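Local coordinates for superantigen-like protein SSL8 (Staphylococcus aureus, PDB 3R2T) that is of unknown function but belongs to the staphylococcal and streptococcal toxin family, with an OB-fold domain and a beta-grasp domain, at residues A[205-209]-A[220-224]; A[67-73]-A[184-190]; A[151-157]-A[169-175]; A[104-108]-A[232-236]. All coordinates share one frame; numbering follows the deposited sequence. Where two conformers were deposited one is given.

Interaction 1 of 4, residues A[205-209]-A[220-224]; sequences DKGRI and EIDLS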
loop_
_atom_site.group_PDB
_atom_site.type_symbol
_atom_site.label_atom_id
_atom_site.label_comp_id
_atom_site.label_asym_id
_atom_site.label_seq_id
_atom_site.Cartn_x
_atom_site.Cartn_y
_atom_site.Cartn_z
ATOM N N ASP A 205 -10.265 -7.426 -24.974
ATOM C CA ASP A 205 -10.021 -7.908 -23.620
ATOM C C ASP A 205 -8.537 -8.184 -23.340
ATOM O O ASP A 205 -8.041 -7.980 -22.231
ATOM C CB ASP A 205 -10.815 -9.209 -23.487
ATOM C CG ASP A 205 -11.053 -9.620 -22.060
ATOM O OD1 ASP A 205 -11.970 -10.453 -21.848
ATOM O OD2 ASP A 205 -10.365 -9.102 -21.154
ATOM N N LYS A 206 -7.843 -8.674 -24.352
ATOM C CA LYS A 206 -6.458 -9.027 -24.235
ATOM C C LYS A 206 -5.701 -8.240 -25.289
ATOM O O LYS A 206 -6.306 -7.568 -26.115
ATOM C CB LYS A 206 -6.301 -10.530 -24.483
ATOM C CG LYS A 206 -7.113 -11.405 -23.525
ATOM C CD LYS A 206 -6.940 -12.897 -23.766
ATOM C CE LYS A 206 -7.706 -13.684 -22.697
ATOM N NZ LYS A 206 -7.619 -15.172 -22.858
ATOM N N GLY A 207 -4.385 -8.333 -25.261
ATOM C CA GLY A 207 -3.557 -7.624 -26.216
ATOM C C GLY A 207 -2.298 -7.053 -25.594
ATOM O O GLY A 207 -1.874 -7.460 -24.510
ATOM N N ARG A 208 -1.697 -6.106 -26.291
ATOM C CA ARG A 208 -0.472 -5.480 -25.821
ATOM C C ARG A 208 -0.239 -4.113 -26.422
ATOM O O ARG A 208 -0.790 -3.781 -27.471
ATOM C CB ARG A 208 0.739 -6.338 -26.194
ATOM C CG ARG A 208 0.876 -6.578 -27.698
ATOM C CD ARG A 208 2.230 -7.208 -28.057
ATOM N NE ARG A 208 2.328 -7.572 -29.473
ATOM C CZ ARG A 208 3.455 -7.943 -30.091
ATOM N NH1 ARG A 208 4.623 -7.963 -29.440
ATOM N NH2 ARG A 208 3.420 -8.272 -31.380
ATOM N N ILE A 209 0.611 -3.348 -25.739
ATOM C CA ILE A 209 1.038 -2.046 -26.182
ATOM C C ILE A 209 2.527 -2.211 -26.353
ATOM O O ILE A 209 3.190 -2.722 -25.447
ATOM C CB ILE A 209 0.818 -0.951 -25.118
ATOM C CG1 ILE A 209 -0.633 -0.903 -24.655
ATOM C CG2 ILE A 209 1.308 0.439 -25.637
ATOM C CD1 ILE A 209 -0.823 0.000 -23.440
ATOM N N GLU A 220 7.246 -3.357 -23.770
ATOM C CA GLU A 220 5.979 -4.037 -24.059
ATOM C C GLU A 220 5.138 -4.180 -22.785
ATOM O O GLU A 220 5.666 -4.507 -21.727
ATOM C CB GLU A 220 6.214 -5.402 -24.699
ATOM C CG GLU A 220 4.911 -6.112 -25.067
ATOM C CD GLU A 220 5.113 -7.370 -25.885
ATOM O OE1 GLU A 220 5.933 -7.369 -26.830
ATOM O OE2 GLU A 220 4.409 -8.358 -25.606
ATOM N N ILE A 221 3.832 -3.940 -22.912
ATOM C CA ILE A 221 2.900 -4.031 -21.802
ATOM C C ILE A 221 1.713 -4.927 -22.165
ATOM O O ILE A 221 1.103 -4.754 -23.192
ATOM C CB ILE A 221 2.333 -2.638 -21.426
ATOM C CG1 ILE A 221 3.476 -1.658 -21.088
ATOM C CG2 ILE A 221 1.352 -2.758 -20.201
ATOM C CD1 ILE A 221 3.041 -0.178 -21.098
ATOM N N ASP A 222 1.393 -5.869 -21.291
ATOM C CA ASP A 222 0.290 -6.776 -21.506
ATOM C C ASP A 222 -0.990 -6.116 -20.997
ATOM O O ASP A 222 -1.057 -5.655 -19.856
ATOM C CB ASP A 222 0.592 -8.052 -20.747
ATOM C CG ASP A 222 -0.427 -9.154 -20.970
ATOM O OD1 ASP A 222 -1.501 -8.959 -21.589
ATOM O OD2 ASP A 222 -0.114 -10.251 -20.500
ATOM N N LEU A 223 -2.002 -6.054 -21.848
ATOM C CA LEU A 223 -3.282 -5.445 -21.480
ATOM C C LEU A 223 -4.175 -6.323 -20.589
ATOM O O LEU A 223 -5.221 -5.847 -20.131
ATOM C CB LEU A 223 -4.077 -5.086 -22.740
ATOM C CG LEU A 223 -3.507 -4.003 -23.652
ATOM C CD1 LEU A 223 -4.371 -3.869 -24.895
ATOM C CD2 LEU A 223 -3.390 -2.652 -22.902
ATOM N N SER A 224 -3.785 -7.578 -20.347
ATOM C CA SER A 224 -4.586 -8.507 -19.503
ATOM C C SER A 224 -4.579 -8.167 -18.023
ATOM O O SER A 224 -5.443 -8.633 -17.282
ATOM C CB SER A 224 -4.065 -9.937 -19.635
ATOM O OG SER A 224 -4.172 -10.367 -20.973
HETATM O O HOH W 1 -3.097 -10.106 -23.228
#
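OE1 of E220 is shared by two cations: R208 on the neighbouring strand and K218, two residues earlier on its own strand. NH1 of R208 approaches OE1 of E220 to 3.0 Å. The oxygen lies in the plane of the guanidinium, yet the arginine meets the carboxylate from above, the two planes being 70° apart. The aliphatic part joins in, with CD of R208 3.5 Å from OE2 of E220. Beside this charged pair, I209 and I221 make an antiparallel hydrogen-bonded pair: I209 N to I221 O is 3.0 Å and I221 N to I209 O 2.9 Å. R208 and D222 form the next, non-hydrogen-bonded pair. This is the open end of the hairpin of strands 207-213 and 218-222, at one border of the mixed five-stranded beta-grasp sheet. On the face carrying I209 and I221, which packs against helix 182-197, CD2 of L223 comes within 3.7 Å of CG1 of I209, the two side chains crossing at about a right angle. L223 N still bonds G207 O at 3.0 Å. At the end of the strand, D222 OD1 accepts S224 N at 2.9 Å in an Asx turn, and a water 2.6 Å from D222 OD1 accepts the backbone N-H of G207.

Interaction 2 of 4, residues A[67-73]-A[184-190]; sequences YSGPSYE and ELDFKIR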
loop_
_atom_site.group_PDB
_atom_site.type_symbol
_atom_site.label_atom_id
_atom_site.label_comp_id
_atom_site.label_asym_id
_atom_site.label_seq_id
_atom_site.Cartn_x
_atom_site.Cartn_y
_atom_site.Cartn_z
ATOM N N TYR A 67 -8.563 2.215 -15.269
ATOM C CA TYR A 67 -8.081 2.947 -16.450
ATOM C C TYR A 67 -9.078 3.975 -17.005
ATOM O O TYR A 67 -8.694 4.804 -17.832
ATOM C CB TYR A 67 -7.549 1.999 -17.539
ATOM C CG TYR A 67 -6.221 1.400 -17.182
ATOM C CD1 TYR A 67 -5.055 2.160 -17.266
ATOM C CD2 TYR A 67 -6.101 0.073 -16.777
ATOM C CE1 TYR A 67 -3.808 1.625 -16.932
ATOM C CE2 TYR A 67 -4.854 -0.469 -16.445
ATOM C CZ TYR A 67 -3.713 0.306 -16.522
ATOM O OH TYR A 67 -2.457 -0.229 -16.190
ATOM N N SER A 68 -10.336 3.921 -16.559
ATOM C CA SER A 68 -11.325 4.911 -16.980
ATOM C C SER A 68 -11.492 5.936 -15.852
ATOM O O SER A 68 -12.216 6.915 -16.002
ATOM C CB SER A 68 -12.677 4.274 -17.309
ATOM O OG SER A 68 -13.269 3.712 -16.154
ATOM N N GLY A 69 -10.803 5.717 -14.731
ATOM C CA GLY A 69 -10.873 6.616 -13.580
ATOM C C GLY A 69 -10.008 7.878 -13.638
ATOM O O GLY A 69 -9.423 8.210 -14.670
ATOM N N PRO A 70 -9.910 8.584 -12.503
ATOM C CA PRO A 70 -9.151 9.828 -12.433
ATOM C C PRO A 70 -7.638 9.668 -12.484
ATOM O O PRO A 70 -7.118 8.648 -12.078
ATOM C CB PRO A 70 -9.553 10.414 -11.065
ATOM C CG PRO A 70 -10.467 9.406 -10.408
ATOM C CD PRO A 70 -10.385 8.148 -11.177
ATOM N N SER A 71 -6.966 10.674 -13.044
ATOM C CA SER A 71 -5.511 10.744 -13.096
ATOM C C SER A 71 -5.196 12.202 -12.834
ATOM O O SER A 71 -6.085 13.043 -12.931
ATOM C CB SER A 71 -4.938 10.298 -14.447
ATOM O OG SER A 71 -5.371 11.133 -15.500
ATOM N N TYR A 72 -3.943 12.511 -12.518
ATOM C CA TYR A 72 -3.552 13.881 -12.211
ATOM C C TYR A 72 -2.145 14.160 -12.683
ATOM O O TYR A 72 -1.281 13.310 -12.554
ATOM C CB TYR A 72 -3.581 14.091 -10.693
ATOM C CG TYR A 72 -4.905 13.752 -10.016
ATOM C CD1 TYR A 72 -5.814 14.741 -9.667
ATOM C CD2 TYR A 72 -5.234 12.434 -9.716
ATOM C CE1 TYR A 72 -7.037 14.415 -9.032
ATOM C CE2 TYR A 72 -6.433 12.107 -9.086
ATOM C CZ TYR A 72 -7.324 13.088 -8.754
ATOM O OH TYR A 72 -8.502 12.729 -8.139
ATOM N N GLU A 73 -1.916 15.357 -13.204
ATOM C CA GLU A 73 -0.601 15.775 -13.662
ATOM C C GLU A 73 -0.113 16.938 -12.802
ATOM O O GLU A 73 -0.659 18.027 -12.849
ATOM C CB GLU A 73 -0.642 16.200 -15.124
ATOM C CG GLU A 73 -1.014 15.083 -16.086
ATOM C CD GLU A 73 -1.162 15.572 -17.504
ATOM O OE1 GLU A 73 -0.539 16.601 -17.854
ATOM O OE2 GLU A 73 -1.910 14.928 -18.271
ATOM N N GLU A 184 2.612 6.850 -17.070
ATOM C CA GLU A 184 1.768 7.844 -17.769
ATOM C C GLU A 184 1.363 7.369 -19.174
ATOM O O GLU A 184 0.203 7.477 -19.552
ATOM C CB GLU A 184 2.428 9.248 -17.791
ATOM C CG GLU A 184 1.706 10.260 -18.672
ATOM C CD GLU A 184 2.155 11.718 -18.488
ATOM O OE1 GLU A 184 3.096 12.015 -17.696
ATOM O OE2 GLU A 184 1.539 12.581 -19.155
ATOM N N LEU A 185 2.318 6.827 -19.924
ATOM C CA LEU A 185 2.026 6.329 -21.274
ATOM C C LEU A 185 1.025 5.192 -21.203
ATOM O O LEU A 185 0.056 5.182 -21.925
ATOM C CB LEU A 185 3.292 5.840 -21.951
ATOM C CG LEU A 185 4.335 6.904 -22.252
ATOM C CD1 LEU A 185 5.540 6.279 -22.936
ATOM C CD2 LEU A 185 3.754 7.995 -23.125
ATOM N N ASP A 186 1.275 4.240 -20.309
ATOM C CA ASP A 186 0.394 3.093 -20.103
ATOM C C ASP A 186 -1.044 3.487 -19.804
ATOM O O ASP A 186 -1.977 2.945 -20.393
ATOM C CB ASP A 186 0.899 2.277 -18.919
ATOM C CG ASP A 186 -0.072 1.140 -18.519
ATOM O OD1 ASP A 186 -0.579 1.185 -17.379
ATOM O OD2 ASP A 186 -0.353 0.235 -19.337
ATOM N N PHE A 187 -1.212 4.428 -18.869
ATOM C CA PHE A 187 -2.521 4.868 -18.437
ATOM C C PHE A 187 -3.258 5.640 -19.528
ATOM O O PHE A 187 -4.453 5.390 -19.784
ATOM C CB PHE A 187 -2.424 5.745 -17.174
ATOM C CG PHE A 187 -3.774 6.041 -16.538
ATOM C CD1 PHE A 187 -4.543 7.112 -16.968
ATOM C CD2 PHE A 187 -4.274 5.218 -15.535
ATOM C CE1 PHE A 187 -5.777 7.363 -16.411
ATOM C CE2 PHE A 187 -5.512 5.457 -14.967
ATOM C CZ PHE A 187 -6.271 6.530 -15.396
ATOM N N LYS A 188 -2.560 6.576 -20.166
ATOM C CA LYS A 188 -3.179 7.393 -21.223
ATOM C C LYS A 188 -3.523 6.555 -22.440
ATOM O O LYS A 188 -4.537 6.774 -23.094
ATOM C CB LYS A 188 -2.250 8.547 -21.641
ATOM C CG LYS A 188 -2.211 9.764 -20.691
ATOM C CD LYS A 188 -1.138 10.753 -21.183
ATOM C CE LYS A 188 -1.402 12.188 -20.706
ATOM N NZ LYS A 188 -1.582 12.341 -19.250
ATOM N N ILE A 189 -2.664 5.603 -22.774
ATOM C CA ILE A 189 -2.964 4.786 -23.913
ATOM C C ILE A 189 -4.204 3.948 -23.586
ATOM O O ILE A 189 -5.149 3.968 -24.339
ATOM C CB ILE A 189 -1.789 3.963 -24.365
ATOM C CG1 ILE A 189 -0.729 4.878 -24.957
ATOM C CG2 ILE A 189 -2.219 2.980 -25.434
ATOM C CD1 ILE A 189 0.627 4.177 -25.214
ATOM N N ARG A 190 -4.246 3.275 -22.444
ATOM C CA ARG A 190 -5.442 2.451 -22.130
ATOM C C ARG A 190 -6.721 3.257 -22.025
ATOM O O ARG A 190 -7.790 2.773 -22.409
ATOM C CB ARG A 190 -5.275 1.621 -20.855
ATOM C CG ARG A 190 -4.074 0.682 -20.926
ATOM C CD ARG A 190 -4.153 -0.404 -19.907
ATOM N NE ARG A 190 -2.835 -0.894 -19.512
ATOM C CZ ARG A 190 -2.623 -2.059 -18.918
ATOM N NH1 ARG A 190 -1.387 -2.421 -18.558
ATOM N NH2 ARG A 190 -3.638 -2.877 -18.692
#
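The hydroxyl of Y67 donates to OD1 of D186 at 2.6 Å, using the oxygen's syn lone pair, with ring and carboxylate planes almost perpendicular. R190 lies over one face of the same ring: its CD sits 3.4 Å from the ring centroid, and its guanidinium runs nearly parallel to the ring (9°), with Y67 OH over the guanidinium centre. D186 sets that guanidinium side-on, since both NE and NH1 of R190 bond OD2 of D186, NE at 2.7 Å. CD2 of F187 packs obliquely on CD1 of Y67 at 3.6 Å, while CE1 of F187 meets S71 CB. Further out, K188 bends at its last torsion (chi4 54°) to bring NZ 2.8 Å from E73 OE2 and 3.1 Å from E184 OE2, probably easing the closeness of the two carboxylates. The contact joins the end of helix 57-68 and the start of strand 72-79 to helix 182-197, whose D186 and R190 also touch I221 of strand 218-222.

Interaction 3 of 4, residues A[151-157]-A[169-175]; sequences LRTPNLL and IDEFFFI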
loop_
_atom_site.group_PDB
_atom_site.type_symbol
_atom_site.label_atom_id
_atom_site.label_comp_id
_atom_site.label_asym_id
_atom_site.label_seq_id
_atom_site.Cartn_x
_atom_site.Cartn_y
_atom_site.Cartn_z
ATOM N N LEU A 151 7.664 19.104 -27.862
ATOM C CA LEU A 151 6.455 18.385 -28.245
ATOM C C LEU A 151 6.744 17.268 -29.253
ATOM O O LEU A 151 7.374 17.510 -30.291
ATOM C CB LEU A 151 5.470 19.371 -28.880
ATOM C CG LEU A 151 4.195 18.816 -29.512
ATOM C CD1 LEU A 151 3.380 18.024 -28.494
ATOM C CD2 LEU A 151 3.374 19.956 -30.120
ATOM N N ARG A 152 6.266 16.060 -28.948
ATOM C CA ARG A 152 6.420 14.902 -29.826
ATOM C C ARG A 152 5.056 14.304 -30.164
ATOM O O ARG A 152 4.175 14.199 -29.298
ATOM C CB ARG A 152 7.265 13.827 -29.151
ATOM C CG ARG A 152 8.631 14.309 -28.691
ATOM C CD ARG A 152 9.481 14.837 -29.827
ATOM N NE ARG A 152 10.648 15.533 -29.302
ATOM C CZ ARG A 152 11.535 16.191 -30.044
ATOM N NH1 ARG A 152 11.392 16.241 -31.366
ATOM N NH2 ARG A 152 12.578 16.805 -29.459
ATOM N N THR A 153 4.891 13.909 -31.424
ATOM C CA THR A 153 3.650 13.284 -31.884
ATOM C C THR A 153 3.934 11.996 -32.653
ATOM O O THR A 153 3.705 11.898 -33.855
ATOM C CB THR A 153 2.795 14.232 -32.741
ATOM O OG1 THR A 153 3.598 14.764 -33.789
ATOM C CG2 THR A 153 2.258 15.350 -31.909
ATOM N N PRO A 154 4.448 10.996 -31.954
ATOM C CA PRO A 154 4.687 9.738 -32.635
ATOM C C PRO A 154 3.353 9.072 -32.985
ATOM O O PRO A 154 2.352 9.276 -32.282
ATOM C CB PRO A 154 5.413 8.918 -31.573
ATOM C CG PRO A 154 4.854 9.465 -30.254
ATOM C CD PRO A 154 4.724 10.924 -30.505
ATOM N N ASN A 155 3.320 8.299 -34.075
ATOM C CA ASN A 155 2.087 7.627 -34.467
ATOM C C ASN A 155 1.722 6.569 -33.448
ATOM O O ASN A 155 2.591 5.891 -32.898
ATOM C CB ASN A 155 2.199 6.950 -35.839
ATOM C CG ASN A 155 0.856 6.341 -36.312
ATOM O OD1 ASN A 155 -0.213 6.877 -36.026
ATOM N ND2 ASN A 155 0.923 5.235 -37.045
ATOM N N LEU A 156 0.426 6.471 -33.188
ATOM C CA LEU A 156 -0.141 5.472 -32.301
ATOM C C LEU A 156 -0.924 4.617 -33.306
ATOM O O LEU A 156 -1.876 5.091 -33.909
ATOM C CB LEU A 156 -1.088 6.079 -31.272
ATOM C CG LEU A 156 -1.947 5.097 -30.459
ATOM C CD1 LEU A 156 -1.111 4.069 -29.721
ATOM C CD2 LEU A 156 -2.831 5.846 -29.476
ATOM N N LEU A 157 -0.479 3.392 -33.549
ATOM C CA LEU A 157 -1.165 2.514 -34.473
ATOM C C LEU A 157 -1.954 1.502 -33.666
ATOM O O LEU A 157 -1.386 0.756 -32.869
ATOM C CB LEU A 157 -0.159 1.799 -35.366
ATOM C CG LEU A 157 -0.746 0.815 -36.376
ATOM C CD1 LEU A 157 -1.690 1.514 -37.343
ATOM C CD2 LEU A 157 0.397 0.124 -37.134
ATOM N N ILE A 169 -5.764 1.353 -37.591
ATOM C CA ILE A 169 -6.100 2.773 -37.444
ATOM C C ILE A 169 -5.002 3.643 -36.804
ATOM O O ILE A 169 -4.511 3.336 -35.711
ATOM C CB ILE A 169 -7.403 2.916 -36.579
ATOM C CG1 ILE A 169 -8.530 2.037 -37.159
ATOM C CG2 ILE A 169 -7.847 4.385 -36.465
ATOM C CD1 ILE A 169 -9.938 2.243 -36.511
ATOM N N ASP A 170 -4.636 4.733 -37.488
ATOM C CA ASP A 170 -3.650 5.691 -36.972
ATOM C C ASP A 170 -4.355 6.630 -36.039
ATOM O O ASP A 170 -5.285 7.303 -36.445
ATOM C CB ASP A 170 -3.029 6.536 -38.079
ATOM C CG ASP A 170 -2.118 5.750 -38.959
ATOM O OD1 ASP A 170 -1.843 4.584 -38.614
ATOM O OD2 ASP A 170 -1.661 6.299 -39.993
ATOM N N GLU A 171 -3.917 6.664 -34.788
ATOM C CA GLU A 171 -4.511 7.540 -33.789
ATOM C C GLU A 171 -3.541 8.647 -33.470
ATOM O O GLU A 171 -2.334 8.409 -33.365
ATOM C CB GLU A 171 -4.819 6.757 -32.502
ATOM C CG GLU A 171 -5.987 5.772 -32.591
ATOM C CD GLU A 171 -7.363 6.462 -32.673
ATOM O OE1 GLU A 171 -7.476 7.665 -32.338
ATOM O OE2 GLU A 171 -8.340 5.790 -33.062
ATOM N N PHE A 172 -4.050 9.865 -33.326
ATOM C CA PHE A 172 -3.193 10.991 -32.940
ATOM C C PHE A 172 -2.826 10.801 -31.468
ATOM O O PHE A 172 -3.680 10.437 -30.664
ATOM C CB PHE A 172 -3.904 12.338 -33.123
ATOM C CG PHE A 172 -3.074 13.503 -32.680
ATOM C CD1 PHE A 172 -2.043 13.977 -33.485
ATOM C CD2 PHE A 172 -3.305 14.117 -31.450
ATOM C CE1 PHE A 172 -1.257 15.046 -33.082
ATOM C CE2 PHE A 172 -2.520 15.191 -31.033
ATOM C CZ PHE A 172 -1.495 15.658 -31.851
ATOM N N PHE A 173 -1.563 11.011 -31.120
ATOM C CA PHE A 173 -1.122 10.882 -29.740
ATOM C C PHE A 173 -0.022 11.906 -29.568
ATOM O O PHE A 173 0.785 12.105 -30.470
ATOM C CB PHE A 173 -0.586 9.475 -29.470
ATOM C CG PHE A 173 -0.429 9.147 -28.009
ATOM C CD1 PHE A 173 0.822 9.096 -27.413
ATOM C CD2 PHE A 173 -1.552 8.883 -27.226
ATOM C CE1 PHE A 173 0.949 8.780 -26.065
ATOM C CE2 PHE A 173 -1.438 8.573 -25.878
ATOM C CZ PHE A 173 -0.210 8.520 -25.293
ATOM N N PHE A 174 -0.001 12.589 -28.440
ATOM C CA PHE A 174 1.030 13.577 -28.212
ATOM C C PHE A 174 1.569 13.412 -26.807
ATOM O O PHE A 174 0.843 13.050 -25.873
ATOM C CB PHE A 174 0.503 15.003 -28.421
ATOM C CG PHE A 174 -0.312 15.520 -27.274
ATOM C CD1 PHE A 174 0.196 16.515 -26.441
ATOM C CD2 PHE A 174 -1.566 15.001 -27.004
ATOM C CE1 PHE A 174 -0.544 16.995 -25.367
ATOM C CE2 PHE A 174 -2.309 15.472 -25.929
ATOM C CZ PHE A 174 -1.795 16.476 -25.111
ATOM N N ILE A 175 2.860 13.666 -26.689
ATOM C CA ILE A 175 3.559 13.583 -25.439
ATOM C C ILE A 175 4.105 14.971 -25.181
ATOM O O ILE A 175 4.839 15.522 -25.984
ATOM C CB ILE A 175 4.679 12.534 -25.520
ATOM C CG1 ILE A 175 4.071 11.169 -25.912
ATOM C CG2 ILE A 175 5.459 12.468 -24.191
ATOM C CD1 ILE A 175 5.081 10.128 -26.285
HETATM O O HOH W 2 -0.050 10.675 -33.422
HETATM O O HOH W 3 -1.105 9.131 -35.435
#
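Segments 151-157 and 169-175 run antiparallel, hydrogen-bonded through the backbone at two places, R152 with I175 and L156 with E171, and part around P154 and N155. The second pairing belongs to the beta hairpin of strands 156-160 and 167-171, which closes one border of the beta-grasp sheet; the first prolongs the pairing beyond it. E171 N reaches L156 O at 2.7 Å, whereas the return bond from L156 N is weak. I175 N meets R152 O at 3.0 Å, again with a weak return. Among the side chains, L156 does most on the inner face, its CB 3.9 Å from F173 CB and its CD2 3.7 Å from E171 CB. With chi1 at 169°, its CG stands anti to the backbone N, which carries CD2 obliquely across CB of E171. That glutamate then bends away, so its carboxylate bonds K196 and Y197 of helix 182-197. P154 CG rests 4.0 Å from I175 CD1, crossing at about a right angle, and both residues touch I241. T153 instead offers its methyl, CG2, obliquely to the ring of F172. Where a regular ladder would join F173 N directly to P154 O, a water mediates, accepting F173 N at 2.8 Å and donating to P154 O at 3.0 Å.

Interaction 4 of 4, residues A[104-108]-A[232-236]; sequences LGKDE and MADVI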
loop_
_atom_site.group_PDB
_atom_site.type_symbol
_atom_site.label_atom_id
_atom_site.label_comp_id
_atom_site.label_asym_id
_atom_site.label_seq_id
_atom_site.Cartn_x
_atom_site.Cartn_y
_atom_site.Cartn_z
ATOM N N LEU A 104 8.039 2.651 -5.377
ATOM C CA LEU A 104 8.154 1.181 -5.384
ATOM C C LEU A 104 9.039 0.514 -6.448
ATOM O O LEU A 104 9.170 -0.706 -6.435
ATOM C CB LEU A 104 6.747 0.546 -5.471
ATOM C CG LEU A 104 5.689 0.944 -4.426
ATOM C CD1 LEU A 104 4.483 -0.022 -4.508
ATOM C CD2 LEU A 104 6.227 0.955 -2.990
ATOM N N GLY A 105 9.647 1.259 -7.360
ATOM C CA GLY A 105 10.475 0.624 -8.400
ATOM C C GLY A 105 11.922 1.072 -8.357
ATOM O O GLY A 105 12.565 0.962 -7.333
ATOM N N LYS A 106 12.426 1.582 -9.478
ATOM C CA LYS A 106 13.812 2.078 -9.555
ATOM C C LYS A 106 13.969 3.372 -8.766
ATOM O O LYS A 106 15.086 3.844 -8.553
ATOM C CB LYS A 106 14.221 2.386 -11.003
ATOM C CG LYS A 106 14.104 1.231 -11.972
ATOM C CD LYS A 106 14.719 1.604 -13.325
ATOM C CE LYS A 106 14.344 0.595 -14.408
ATOM N NZ LYS A 106 14.449 -0.810 -13.962
ATOM N N ASP A 107 12.846 3.949 -8.344
ATOM C CA ASP A 107 12.854 5.212 -7.607
ATOM C C ASP A 107 12.970 5.040 -6.089
ATOM O O ASP A 107 13.168 6.019 -5.360
ATOM C CB ASP A 107 11.593 6.010 -7.957
ATOM C CG ASP A 107 10.299 5.218 -7.714
ATOM O OD1 ASP A 107 10.377 4.083 -7.207
ATOM O OD2 ASP A 107 9.212 5.730 -8.047
ATOM N N GLU A 108 12.886 3.796 -5.627
ATOM C CA GLU A 108 12.911 3.472 -4.189
ATOM C C GLU A 108 13.889 4.275 -3.312
ATOM O O GLU A 108 13.506 4.749 -2.245
ATOM C CB GLU A 108 13.121 1.963 -3.990
ATOM C CG GLU A 108 13.062 1.490 -2.509
ATOM C CD GLU A 108 13.176 -0.035 -2.339
ATOM O OE1 GLU A 108 13.152 -0.772 -3.350
ATOM O OE2 GLU A 108 13.282 -0.497 -1.180
ATOM N N MET A 232 6.347 1.183 -12.912
ATOM C CA MET A 232 5.792 2.526 -12.969
ATOM C C MET A 232 6.803 3.649 -12.749
ATOM O O MET A 232 6.472 4.823 -12.932
ATOM C CB MET A 232 4.638 2.629 -11.997
ATOM C CG MET A 232 3.449 1.789 -12.411
ATOM S SD MET A 232 2.183 1.861 -11.144
ATOM C CE MET A 232 0.844 0.955 -11.971
ATOM N N ALA A 233 8.023 3.299 -12.353
ATOM C CA ALA A 233 9.068 4.283 -12.166
ATOM C C ALA A 233 9.972 4.367 -13.396
ATOM O O ALA A 233 10.832 5.227 -13.426
ATOM C CB ALA A 233 9.906 3.973 -10.923
ATOM N N ASP A 234 9.791 3.490 -14.394
ATOM C CA ASP A 234 10.634 3.528 -15.614
ATOM C C ASP A 234 10.342 4.799 -16.394
ATOM O O ASP A 234 9.192 5.158 -16.585
ATOM C CB ASP A 234 10.407 2.321 -16.527
ATOM C CG ASP A 234 10.948 1.021 -15.950
ATOM O OD1 ASP A 234 11.296 0.955 -14.747
ATOM O OD2 ASP A 234 11.023 0.039 -16.722
ATOM N N VAL A 235 11.393 5.465 -16.856
ATOM C CA VAL A 235 11.247 6.724 -17.557
ATOM C C VAL A 235 11.812 6.593 -18.951
ATOM O O VAL A 235 12.847 5.962 -19.159
ATOM C CB VAL A 235 11.952 7.881 -16.789
ATOM C CG1 VAL A 235 11.394 7.992 -15.360
ATOM C CG2 VAL A 235 13.497 7.679 -16.735
ATOM N N ILE A 236 11.118 7.215 -19.900
ATOM C CA ILE A 236 11.471 7.185 -21.305
ATOM C C ILE A 236 11.685 8.585 -21.903
ATOM O O ILE A 236 10.908 9.526 -21.638
ATOM C CB ILE A 236 10.319 6.508 -22.068
ATOM C CG1 ILE A 236 10.038 5.119 -21.472
ATOM C CG2 ILE A 236 10.632 6.390 -23.531
ATOM C CD1 ILE A 236 8.795 4.462 -22.065
HETATM O O HOH W 4 10.790 1.023 -12.202
#
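The methyl of A233 is pressed against the carboxylate of D107, OD2 of D107 standing 3.4 Å from A233 CB and CG of D107 3.5 Å away. This is the close-packed half of the contact, and it depends on how the turn from G105 to E108, type I, is folded. D107 places its CG between the backbone N and the carbonyl carbon (chi1 55°), which swings OD1 back to accept G105 N at 2.9 Å; OD2 is bonded to S137 of strand 133-141. The carboxylate is thus fixed at both oxygens, and G105, having no side chain, lets its CA come to 4.2 Å from A233 CB. The other half, at K106 and D234, is looser and lies nearer solvent. The chain of K106 runs out to lay CE 3.1 Å from D234 OD1, and the turn about its final bond (chi4 -44°) leaves NZ 3.7 Å from that oxygen, a long salt bridge. A water bridges the two segments, accepting K106 N and donating to D234 OD1 at 2.6 Å. The contact joins the loop after strand 99-102, in the OB-fold part, to the approach to strand 235-237 in the beta-grasp part. With direct hydrogen bonds lacking between the two segments, the chemistry points to a small interface resting on methyl packing and a bridging water, with probably only a modest charge attraction.

From the N terminus, interaction 2 opens at 67-73 and interaction 4 at 104-108, both in the OB-fold part. Interaction 3 then opens and closes within 151-175 as a hairpin, nested inside the long loops of both. Interaction 2 closes at 184-190, on helix 182-197, followed by interaction 1, a second hairpin that lies inside the loop of interaction 4 alone. Interaction 4 closes last, at 232-236, so interactions 2 and 4 cross and both tie the OB-fold part to the beta-grasp part. The two hairpins border the same five-stranded sheet, and the helix of interaction 2 touches all three other contacts: it packs on segment 220-224, I189 meets F173 and L185 meets I236.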